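Local coordinates for protein hydrogen peroxide-inducible genes activator (Corynebacterium glutamicum, PDB 6G4R) that probably senses hydrogen peroxide through a LysR-type regulatory domain and switches transcription of peroxide-response genes through a helix-turn-helix DNA-binding domain, at residues Ile104-Ala109 / Asp203-His208; Asp134-Leu139 / Ala151-Pro156; Glu164-Asp169 / Asn277-Leu282. The protein carries 1 engineered substitution. All blocks are in the same frame, centred on the assembly; numbering follows the deposited sequence.

The three interactions all lie within the LysR substrate-binding region and surround or belong to one mixed sheet. Interaction 1 pairs the loop between strand 98-104 and helix 109-123 with the start of helix 206-212. Interaction 2, centred about 7 Å from it, packs helix 136-144 on strand 150-155, and both its segments fall between those of interaction 1 in sequence. Interaction 3 joins strands 162-177 and 265-285, its centre about 13 Å from that of interaction 1 and 11 Å from that of interaction 2; it opens after interaction 2 closes, and its segments alternate with those of interaction 1. Ile105 N to Met152 O and Thr107 OG1 to Arg278 NH1 tie loop 104-109 to interactions 2 and 3.

Interaction 1 (Ile104-Ala109 / Asp203-His208); sequences IIPTAA and DGHSLH. Engineered in segment 203-208: Ser206 (natural residue Cys). With PEO (hydrogen peroxide), chain E.
Thr107 and Ser206 face each other across a hydrogen peroxide molecule, and the ligand does most of the joining: no hydrogen bond links 104-109 directly to 203-208. Peroxide atom O1 is gripped from both segments, by Thr107 OG1 at 2.8 Å and by Ser206 OG, also at 2.8 Å from O1. A third and weak bond comes from the backbone, Ser206 N lying 3.2 Å from O1 with an N-H...O angle of 123°. Both hydroxyls are brought to the ligand by the same torsion, each oxygen held between its own backbone N and carbonyl carbon (chi1 58° for Thr107 and 59° for Ser206). Ser206 is an engineered residue at a position that is cysteine in the natural sequence.

The nearest atoms of the two segments to peroxide O2 are carbons. Pro106 CD approaches it to 3.3 Å, and the His205 ring presents its edge, with CD2 3.4 Å from O2. Around this polar centre the direct packing is sparse: Ile105 CD1 rests 3.9 Å from Ser206 OG, and Thr107 CG2 lies 4.2 Å from Leu207 CB.

Arg278 NH1, from strand 265-285, is hydrogen-bonded to Thr107 OG1, which would favour the threonine proton pointing at the ligand. Within the loop, Ile105 O accepts from Ala108 N and Ala109 N, leading into helix 109-123, with Ala108 as N-cap. A strand-to-helix loop and a helix start thus meet in the LysR substrate-binding domain, of the periplasmic-binding-protein class. The bound peroxide probably came from the crystallisation liquor, but the site is consistent with a peroxide-sensing pocket.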
loop_
_atom_site.group_PDB
_atom_site.type_symbol
_atom_site.label_atom_id
_atom_site.label_comp_id
_atom_site.label_asym_id
_atom_site.label_seq_id
_atom_site.Cartn_x
_atom_site.Cartn_y
_atom_site.Cartn_z
ATOM N N ILE A 104 12.064 8.540 -0.139
ATOM C CA ILE A 104 11.926 9.245 -1.407
ATOM C C ILE A 104 10.978 8.464 -2.304
ATOM O O ILE A 104 11.041 7.231 -2.366
ATOM C CB ILE A 104 13.289 9.443 -2.104
ATOM C CG1 ILE A 104 14.328 9.982 -1.119
ATOM C CG2 ILE A 104 13.150 10.406 -3.271
ATOM C CD1 ILE A 104 15.717 10.106 -1.703
ATOM N N ILE A 105 10.099 9.183 -2.997
ATOM C CA ILE A 105 9.170 8.583 -3.953
ATOM C C ILE A 105 9.968 8.038 -5.133
ATOM O O ILE A 105 11.043 8.569 -5.448
ATOM C CB ILE A 105 8.106 9.596 -4.403
ATOM C CG1 ILE A 105 8.766 10.866 -4.942
ATOM C CG2 ILE A 105 7.164 9.925 -3.253
ATOM C CD1 ILE A 105 7.779 11.911 -5.418
ATOM N N PRO A 106 9.488 6.993 -5.816
ATOM C CA PRO A 106 10.310 6.366 -6.866
ATOM C C PRO A 106 10.513 7.230 -8.100
ATOM O O PRO A 106 11.496 7.017 -8.821
ATOM C CB PRO A 106 9.536 5.084 -7.211
ATOM C CG PRO A 106 8.537 4.902 -6.108
ATOM C CD PRO A 106 8.230 6.264 -5.587
ATOM N N THR A 107 9.632 8.189 -8.373
ATOM C CA THR A 107 9.807 9.055 -9.533
ATOM C C THR A 107 10.792 10.189 -9.281
ATOM O O THR A 107 10.979 11.035 -10.163
ATOM C CB THR A 107 8.461 9.636 -9.975
ATOM O OG1 THR A 107 7.867 10.356 -8.888
ATOM C CG2 THR A 107 7.524 8.523 -10.422
ATOM N N ALA A 108 11.418 10.228 -8.108
ATOM C CA ALA A 108 12.428 11.230 -7.796
ATOM C C ALA A 108 13.717 10.651 -7.234
ATOM O O ALA A 108 14.750 11.325 -7.312
ATOM C CB ALA A 108 11.875 12.261 -6.801
ATOM N N ALA A 109 13.692 9.437 -6.672
ATOM C CA ALA A 109 14.881 8.880 -6.028
ATOM C C ALA A 109 16.065 8.740 -6.977
ATOM O O ALA A 109 17.119 9.343 -6.710
ATOM C CB ALA A 109 14.518 7.551 -5.356
ATOM N N ASP A 203 -1.958 3.253 -9.781
ATOM C CA ASP A 203 -2.699 4.195 -8.954
ATOM C C ASP A 203 -1.949 4.650 -7.716
ATOM O O ASP A 203 -2.316 5.677 -7.141
ATOM C CB ASP A 203 -4.038 3.584 -8.538
ATOM C CG ASP A 203 -5.022 3.515 -9.674
ATOM O OD1 ASP A 203 -4.820 2.693 -10.590
ATOM O OD2 ASP A 203 -6.001 4.297 -9.654
ATOM N N GLY A 204 -0.898 3.943 -7.307
ATOM C CA GLY A 204 -0.211 4.380 -6.112
ATOM C C GLY A 204 0.911 5.367 -6.326
ATOM O O GLY A 204 1.452 5.894 -5.349
ATOM N N HIS A 205 1.274 5.635 -7.577
ATOM C CA HIS A 205 2.321 6.595 -7.899
ATOM C C HIS A 205 1.729 7.999 -7.932
ATOM O O HIS A 205 0.677 8.220 -8.540
ATOM C CB HIS A 205 2.990 6.250 -9.230
ATOM C CG HIS A 205 3.864 5.035 -9.163
ATOM N ND1 HIS A 205 3.381 3.753 -9.321
ATOM C CD2 HIS A 205 5.192 4.908 -8.934
ATOM C CE1 HIS A 205 4.376 2.891 -9.204
ATOM N NE2 HIS A 205 5.485 3.567 -8.968
ATOM N N SER A 206 2.408 8.947 -7.279
ATOM C CA SER A 206 1.918 10.321 -7.246
ATOM C C SER A 206 1.927 10.973 -8.622
ATOM O O SER A 206 1.167 11.921 -8.848
ATOM C CB SER A 206 2.748 11.154 -6.266
ATOM O OG SER A 206 4.117 11.155 -6.626
ATOM N N LEU A 207 2.766 10.490 -9.542
ATOM C CA LEU A 207 2.763 11.012 -10.903
ATOM C C LEU A 207 1.491 10.638 -11.655
ATOM O O LEU A 207 1.122 11.329 -12.609
ATOM C CB LEU A 207 3.997 10.508 -11.654
ATOM C CG LEU A 207 4.271 11.063 -13.053
ATOM C CD1 LEU A 207 4.532 12.559 -12.990
ATOM C CD2 LEU A 207 5.447 10.342 -13.690
ATOM N N HIS A 208 0.813 9.563 -11.243
ATOM C CA HIS A 208 -0.434 9.168 -11.891
ATOM C C HIS A 208 -1.522 10.215 -11.703
ATOM O O HIS A 208 -2.300 10.482 -12.625
ATOM C CB HIS A 208 -0.896 7.815 -11.349
ATOM C CG HIS A 208 -2.151 7.304 -11.987
ATOM N ND1 HIS A 208 -2.182 6.749 -13.247
ATOM C CD2 HIS A 208 -3.424 7.258 -11.525
ATOM C CE1 HIS A 208 -3.421 6.387 -13.537
ATOM N NE2 HIS A 208 -4.193 6.686 -12.508
HETATM O O1 PEO E . 5.602 9.154 -7.802
HETATM O O2 PEO E . 6.040 7.844 -7.525
#

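Interaction 2 (Asp134-Leu139 / Ala151-Pro156); sequences DQTKHL and AMMALP
Thr136 and Leu139 of helix 136-144 lie against Met153 and Ala151 of strand 150-155, in a beta-alpha-beta crossover: the chain leaves strand 127-133, passes through this helix and returns as a parallel strand on the far side of strand 98-104. Met153 makes most of the contact on the strand side. Its chain bends at the end (chi3 62°), so that SD lies 3.7 Å from Thr136 CG2 while the methyl CE lies against Leu139, 3.9 Å from its CB. Thr136 offers its methyl because CG2 is anti to the backbone N (chi1, measured to OG1, -55°). One helical turn on, Leu139 CB also meets Ala151 CB at 4.5 Å, and its CD1 is 4.2 Å from Met152 O.

Polar coupling is indirect. A water 3.0 Å from Thr136 OG1 accepts a hydrogen bond from Ala154 N at 2.8 Å, joining helix start to strand. Further out, Ile105 packs on Thr136, Leu139 and Met153, and strand 265-285 flanks the strand through backbone bonds to Met153 and Leu155. Just before the helix, Gln135 N, at the N-cap, donates a hydrogen bond to the anti lone pair of Asp134 OD1, 2.8 Å away.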
loop_
_atom_site.group_PDB
_atom_site.type_symbol
_atom_site.label_atom_id
_atom_site.label_comp_id
_atom_site.label_asym_id
_atom_site.label_seq_id
_atom_site.Cartn_x
_atom_site.Cartn_y
_atom_site.Cartn_z
ATOM N N ASP A 134 9.937 4.004 -1.813
ATOM C CA ASP A 134 8.637 3.350 -1.880
ATOM C C ASP A 134 7.590 4.398 -2.236
ATOM O O ASP A 134 7.884 5.594 -2.326
ATOM C CB ASP A 134 8.304 2.639 -0.565
ATOM C CG ASP A 134 7.626 1.300 -0.784
ATOM O OD1 ASP A 134 6.644 1.254 -1.555
ATOM O OD2 ASP A 134 8.072 0.296 -0.187
ATOM N N GLN A 135 6.359 3.937 -2.439
ATOM C CA GLN A 135 5.279 4.820 -2.849
ATOM C C GLN A 135 4.890 5.760 -1.707
ATOM O O GLN A 135 5.307 5.600 -0.557
ATOM C CB GLN A 135 4.076 4.004 -3.317
ATOM C CG GLN A 135 4.406 3.037 -4.443
ATOM C CD GLN A 135 3.236 2.156 -4.823
ATOM O OE1 GLN A 135 2.077 2.526 -4.638
ATOM N NE2 GLN A 135 3.535 0.977 -5.359
ATOM N N THR A 136 4.067 6.756 -2.047
ATOM C CA THR A 136 3.731 7.804 -1.088
ATOM C C THR A 136 2.971 7.247 0.111
ATOM O O THR A 136 3.211 7.661 1.251
ATOM C CB THR A 136 2.919 8.901 -1.776
ATOM O OG1 THR A 136 3.636 9.382 -2.920
ATOM C CG2 THR A 136 2.681 10.060 -0.822
ATOM N N LYS A 137 2.048 6.312 -0.124
ATOM C CA LYS A 137 1.249 5.778 0.975
ATOM C C LYS A 137 2.118 5.017 1.967
ATOM O O LYS A 137 1.949 5.151 3.185
ATOM C CB LYS A 137 0.148 4.866 0.437
ATOM C CG LYS A 137 -0.840 4.412 1.500
ATOM C CD LYS A 137 -1.857 3.433 0.940
ATOM C CE LYS A 137 -1.271 2.030 0.866
ATOM N NZ LYS A 137 -2.239 1.044 0.313
ATOM N N HIS A 138 3.055 4.210 1.466
ATOM C CA HIS A 138 3.921 3.448 2.358
ATOM C C HIS A 138 4.909 4.346 3.090
ATOM O O HIS A 138 5.287 4.046 4.227
ATOM C CB HIS A 138 4.658 2.365 1.572
ATOM C CG HIS A 138 3.751 1.428 0.837
ATOM N ND1 HIS A 138 3.377 1.629 -0.475
ATOM C CD2 HIS A 138 3.140 0.285 1.230
ATOM C CE1 HIS A 138 2.578 0.651 -0.858
ATOM N NE2 HIS A 138 2.417 -0.178 0.158
ATOM N N LEU A 139 5.331 5.450 2.466
ATOM C CA LEU A 139 6.241 6.375 3.136
ATOM C C LEU A 139 5.572 7.036 4.335
ATOM O O LEU A 139 6.154 7.100 5.425
ATOM C CB LEU A 139 6.739 7.433 2.150
ATOM C CG LEU A 139 7.741 6.978 1.089
ATOM C CD1 LEU A 139 8.292 8.176 0.332
ATOM C CD2 LEU A 139 8.866 6.172 1.718
ATOM N N ALA A 151 10.520 12.276 4.895
ATOM C CA ALA A 151 10.069 11.769 3.608
ATOM C C ALA A 151 10.067 12.881 2.570
ATOM O O ALA A 151 9.599 13.993 2.835
ATOM C CB ALA A 151 8.668 11.157 3.714
ATOM N N MET A 152 10.585 12.567 1.386
ATOM C CA MET A 152 10.562 13.471 0.244
ATOM C C MET A 152 9.452 13.019 -0.697
ATOM O O MET A 152 9.501 11.904 -1.229
ATOM C CB MET A 152 11.914 13.475 -0.468
ATOM C CG MET A 152 12.168 14.693 -1.336
ATOM S SD MET A 152 13.555 14.439 -2.459
ATOM C CE MET A 152 13.777 16.093 -3.103
ATOM N N MET A 153 8.462 13.880 -0.905
ATOM C CA MET A 153 7.289 13.514 -1.688
ATOM C C MET A 153 6.646 14.783 -2.233
ATOM O O MET A 153 7.112 15.899 -1.986
ATOM C CB MET A 153 6.299 12.703 -0.849
ATOM C CG MET A 153 5.781 13.441 0.372
ATOM S SD MET A 153 4.550 12.494 1.284
ATOM C CE MET A 153 5.515 11.068 1.775
ATOM N N ALA A 154 5.566 14.597 -2.985
ATOM C CA ALA A 154 4.864 15.712 -3.604
ATOM C C ALA A 154 3.854 16.323 -2.642
ATOM O O ALA A 154 3.128 15.613 -1.940
ATOM C CB ALA A 154 4.158 15.252 -4.877
ATOM N N LEU A 155 3.812 17.667 -2.614
ATOM C CA LEU A 155 2.865 18.399 -1.791
ATOM C C LEU A 155 1.602 18.721 -2.587
ATOM O O LEU A 155 1.663 18.918 -3.805
ATOM C CB LEU A 155 3.496 19.693 -1.285
ATOM C CG LEU A 155 4.786 19.540 -0.479
ATOM C CD1 LEU A 155 5.238 20.882 0.076
ATOM C CD2 LEU A 155 4.609 18.523 0.640
ATOM N N PRO A 156 0.432 18.781 -1.931
ATOM C CA PRO A 156 0.226 18.551 -0.496
ATOM C C PRO A 156 0.155 17.068 -0.144
ATOM O O PRO A 156 -0.305 16.264 -0.956
ATOM C CB PRO A 156 -1.113 19.237 -0.227
ATOM C CG PRO A 156 -1.854 19.087 -1.504
ATOM C CD PRO A 156 -0.821 19.169 -2.603
HETATM O O HOH W 1 3.932 12.300 -3.345
#

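Interaction 3 (Glu164-Asp169 / Asn277-Leu282); sequences EIPLYD and NRRIGL
Leu167 and Tyr168 both face Ile280, so the antiparallel pairing of strands 162-177 and 265-285 slips by one residue in a classic beta bulge. Ile280 O is shared there: Leu167 N binds it at 3.0 Å, and Tyr168 N adds a weak bond. Beyond the bulge the return bond runs from Ile280 N to Tyr168 O, and on its other side Ile165 and Leu282 form a hydrogen-bonded pair closed by both of its backbone bonds.

The tight part is the apolar face. Tyr168 and Ile280 lie side by side and point the same way, and Ile280 CB sits over the phenol ring, 4.0 Å from its centroid and 27° off the normal, a CH-pi contact. The ring is swung there with CG between its own N and carbonyl carbon (chi1 55°). Ile165 CB and Leu282 CB touch at 3.8 Å, and Leu167 CG rests on the Gly281 backbone, 3.8 Å from its CA. Helix 291-313 covers this layer: Leu301 meets Leu167 and Leu282, and Phe305 stacks with Tyr168.

The opposite face, with Pro166, Asp169 and Arg279, is exposed and loosely held. Asp169 OD1 hovers over one face of the Arg279 guanidinium, 3.6 Å from NH2, with the carboxylate and guanidinium planes 87° apart. Pro166 CB meets the edge of the same group, 3.5 Å from NH1. Arg278, its CB directed away from 164-169, is buried; its NH2 forms a salt bridge to Glu170, NH1 serves Thr107, and Ile280 CD1 lies against one guanidinium face.

The chemistry thus divides: backbone bonds set the register and apolar contacts pack one face, whereas the long Asp169–Arg279 pair, to which no N-H is aimed, probably contributes only weak electrostatic attraction.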
loop_
_atom_site.group_PDB
_atom_site.type_symbol
_atom_site.label_atom_id
_atom_site.label_comp_id
_atom_site.label_asym_id
_atom_site.label_seq_id
_atom_site.Cartn_x
_atom_site.Cartn_y
_atom_site.Cartn_z
ATOM N N GLU A 164 5.163 20.013 6.590
ATOM C CA GLU A 164 5.753 20.016 5.260
ATOM C C GLU A 164 6.766 21.145 5.132
ATOM O O GLU A 164 6.555 22.246 5.651
ATOM C CB GLU A 164 4.672 20.169 4.188
ATOM C CG GLU A 164 3.529 19.174 4.312
ATOM C CD GLU A 164 2.361 19.515 3.409
ATOM O OE1 GLU A 164 2.434 20.541 2.700
ATOM O OE2 GLU A 164 1.367 18.758 3.408
ATOM N N ILE A 165 7.869 20.863 4.444
ATOM C CA ILE A 165 8.858 21.879 4.088
ATOM C C ILE A 165 8.931 21.966 2.568
ATOM O O ILE A 165 9.468 21.053 1.925
ATOM C CB ILE A 165 10.236 21.563 4.692
ATOM C CG1 ILE A 165 10.142 21.453 6.215
ATOM C CG2 ILE A 165 11.248 22.626 4.289
ATOM C CD1 ILE A 165 11.482 21.267 6.897
ATOM N N PRO A 166 8.413 23.030 1.954
ATOM C CA PRO A 166 8.439 23.121 0.486
ATOM C C PRO A 166 9.864 23.245 -0.034
ATOM O O PRO A 166 10.631 24.104 0.408
ATOM C CB PRO A 166 7.616 24.380 0.193
ATOM C CG PRO A 166 7.709 25.192 1.445
ATOM C CD PRO A 166 7.777 24.204 2.575
ATOM N N LEU A 167 10.212 22.379 -0.987
ATOM C CA LEU A 167 11.563 22.322 -1.538
ATOM C C LEU A 167 11.676 23.049 -2.875
ATOM O O LEU A 167 12.395 24.046 -2.983
ATOM C CB LEU A 167 12.004 20.860 -1.689
ATOM C CG LEU A 167 12.158 20.066 -0.393
ATOM C CD1 LEU A 167 12.510 18.616 -0.687
ATOM C CD2 LEU A 167 13.211 20.707 0.489
ATOM N N TYR A 168 10.971 22.570 -3.897
ATOM C CA TYR A 168 11.098 23.129 -5.236
ATOM C C TYR A 168 9.878 22.740 -6.060
ATOM O O TYR A 168 9.101 21.859 -5.683
ATOM C CB TYR A 168 12.387 22.654 -5.919
ATOM C CG TYR A 168 12.546 21.149 -5.967
ATOM C CD1 TYR A 168 11.899 20.389 -6.935
ATOM C CD2 TYR A 168 13.357 20.488 -5.054
ATOM C CE1 TYR A 168 12.042 19.016 -6.983
ATOM C CE2 TYR A 168 13.508 19.113 -5.096
ATOM C CZ TYR A 168 12.849 18.383 -6.064
ATOM O OH TYR A 168 12.995 17.017 -6.113
ATOM N N ASP A 169 9.725 23.414 -7.197
ATOM C CA ASP A 169 8.698 23.099 -8.181
ATOM C C ASP A 169 9.374 22.527 -9.419
ATOM O O ASP A 169 10.228 23.185 -10.024
ATOM C CB ASP A 169 7.873 24.336 -8.538
ATOM C CG ASP A 169 6.891 24.717 -7.447
ATOM O OD1 ASP A 169 7.298 24.766 -6.268
ATOM O OD2 ASP A 169 5.707 24.954 -7.769
ATOM N N ASN A 277 3.485 21.239 -13.503
ATOM C CA ASN A 277 4.632 20.924 -12.664
ATOM C C ASN A 277 4.153 20.168 -11.431
ATOM O O ASN A 277 2.964 19.876 -11.276
ATOM C CB ASN A 277 5.400 22.194 -12.279
ATOM C CG ASN A 277 4.514 23.247 -11.631
ATOM O OD1 ASN A 277 3.410 22.956 -11.168
ATOM N ND2 ASN A 277 5.002 24.481 -11.591
ATOM N N ARG A 278 5.097 19.852 -10.549
ATOM C CA ARG A 278 4.784 19.253 -9.262
ATOM C C ARG A 278 5.606 19.940 -8.182
ATOM O O ARG A 278 6.739 20.367 -8.418
ATOM C CB ARG A 278 5.056 17.741 -9.249
ATOM C CG ARG A 278 6.518 17.351 -9.409
ATOM C CD ARG A 278 6.687 15.839 -9.354
ATOM N NE ARG A 278 8.084 15.434 -9.491
ATOM C CZ ARG A 278 8.505 14.174 -9.435
ATOM N NH1 ARG A 278 7.638 13.189 -9.243
ATOM N NH2 ARG A 278 9.796 13.898 -9.569
ATOM N N ARG A 279 5.016 20.050 -6.996
ATOM C CA ARG A 279 5.663 20.672 -5.847
ATOM C C ARG A 279 6.179 19.568 -4.934
ATOM O O ARG A 279 5.390 18.832 -4.332
ATOM C CB ARG A 279 4.698 21.595 -5.104
ATOM C CG ARG A 279 5.346 22.389 -3.977
ATOM C CD ARG A 279 4.385 23.408 -3.383
ATOM N NE ARG A 279 4.436 24.691 -4.077
ATOM C CZ ARG A 279 5.116 25.747 -3.640
ATOM N NH1 ARG A 279 5.801 25.674 -2.507
ATOM N NH2 ARG A 279 5.109 26.877 -4.333
ATOM N N ILE A 280 7.498 19.455 -4.834
ATOM C CA ILE A 280 8.148 18.455 -3.995
ATOM C C ILE A 280 8.515 19.109 -2.673
ATOM O O ILE A 280 8.977 20.258 -2.643
ATOM C CB ILE A 280 9.388 17.864 -4.693
ATOM C CG1 ILE A 280 8.980 17.140 -5.977
ATOM C CG2 ILE A 280 10.139 16.921 -3.763
ATOM C CD1 ILE A 280 8.184 15.874 -5.738
ATOM N N GLY A 281 8.306 18.385 -1.575
ATOM C CA GLY A 281 8.579 18.936 -0.265
ATOM C C GLY A 281 9.091 17.883 0.692
ATOM O O GLY A 281 9.111 16.686 0.393
ATOM N N LEU A 282 9.517 18.358 1.856
ATOM C CA LEU A 282 10.010 17.511 2.932
ATOM C C LEU A 282 8.936 17.390 4.005
ATOM O O LEU A 282 8.414 18.403 4.481
ATOM C CB LEU A 282 11.299 18.092 3.517
ATOM C CG LEU A 282 12.287 17.111 4.144
ATOM C CD1 LEU A 282 12.684 16.039 3.143
ATOM C CD2 LEU A 282 13.516 17.842 4.667
#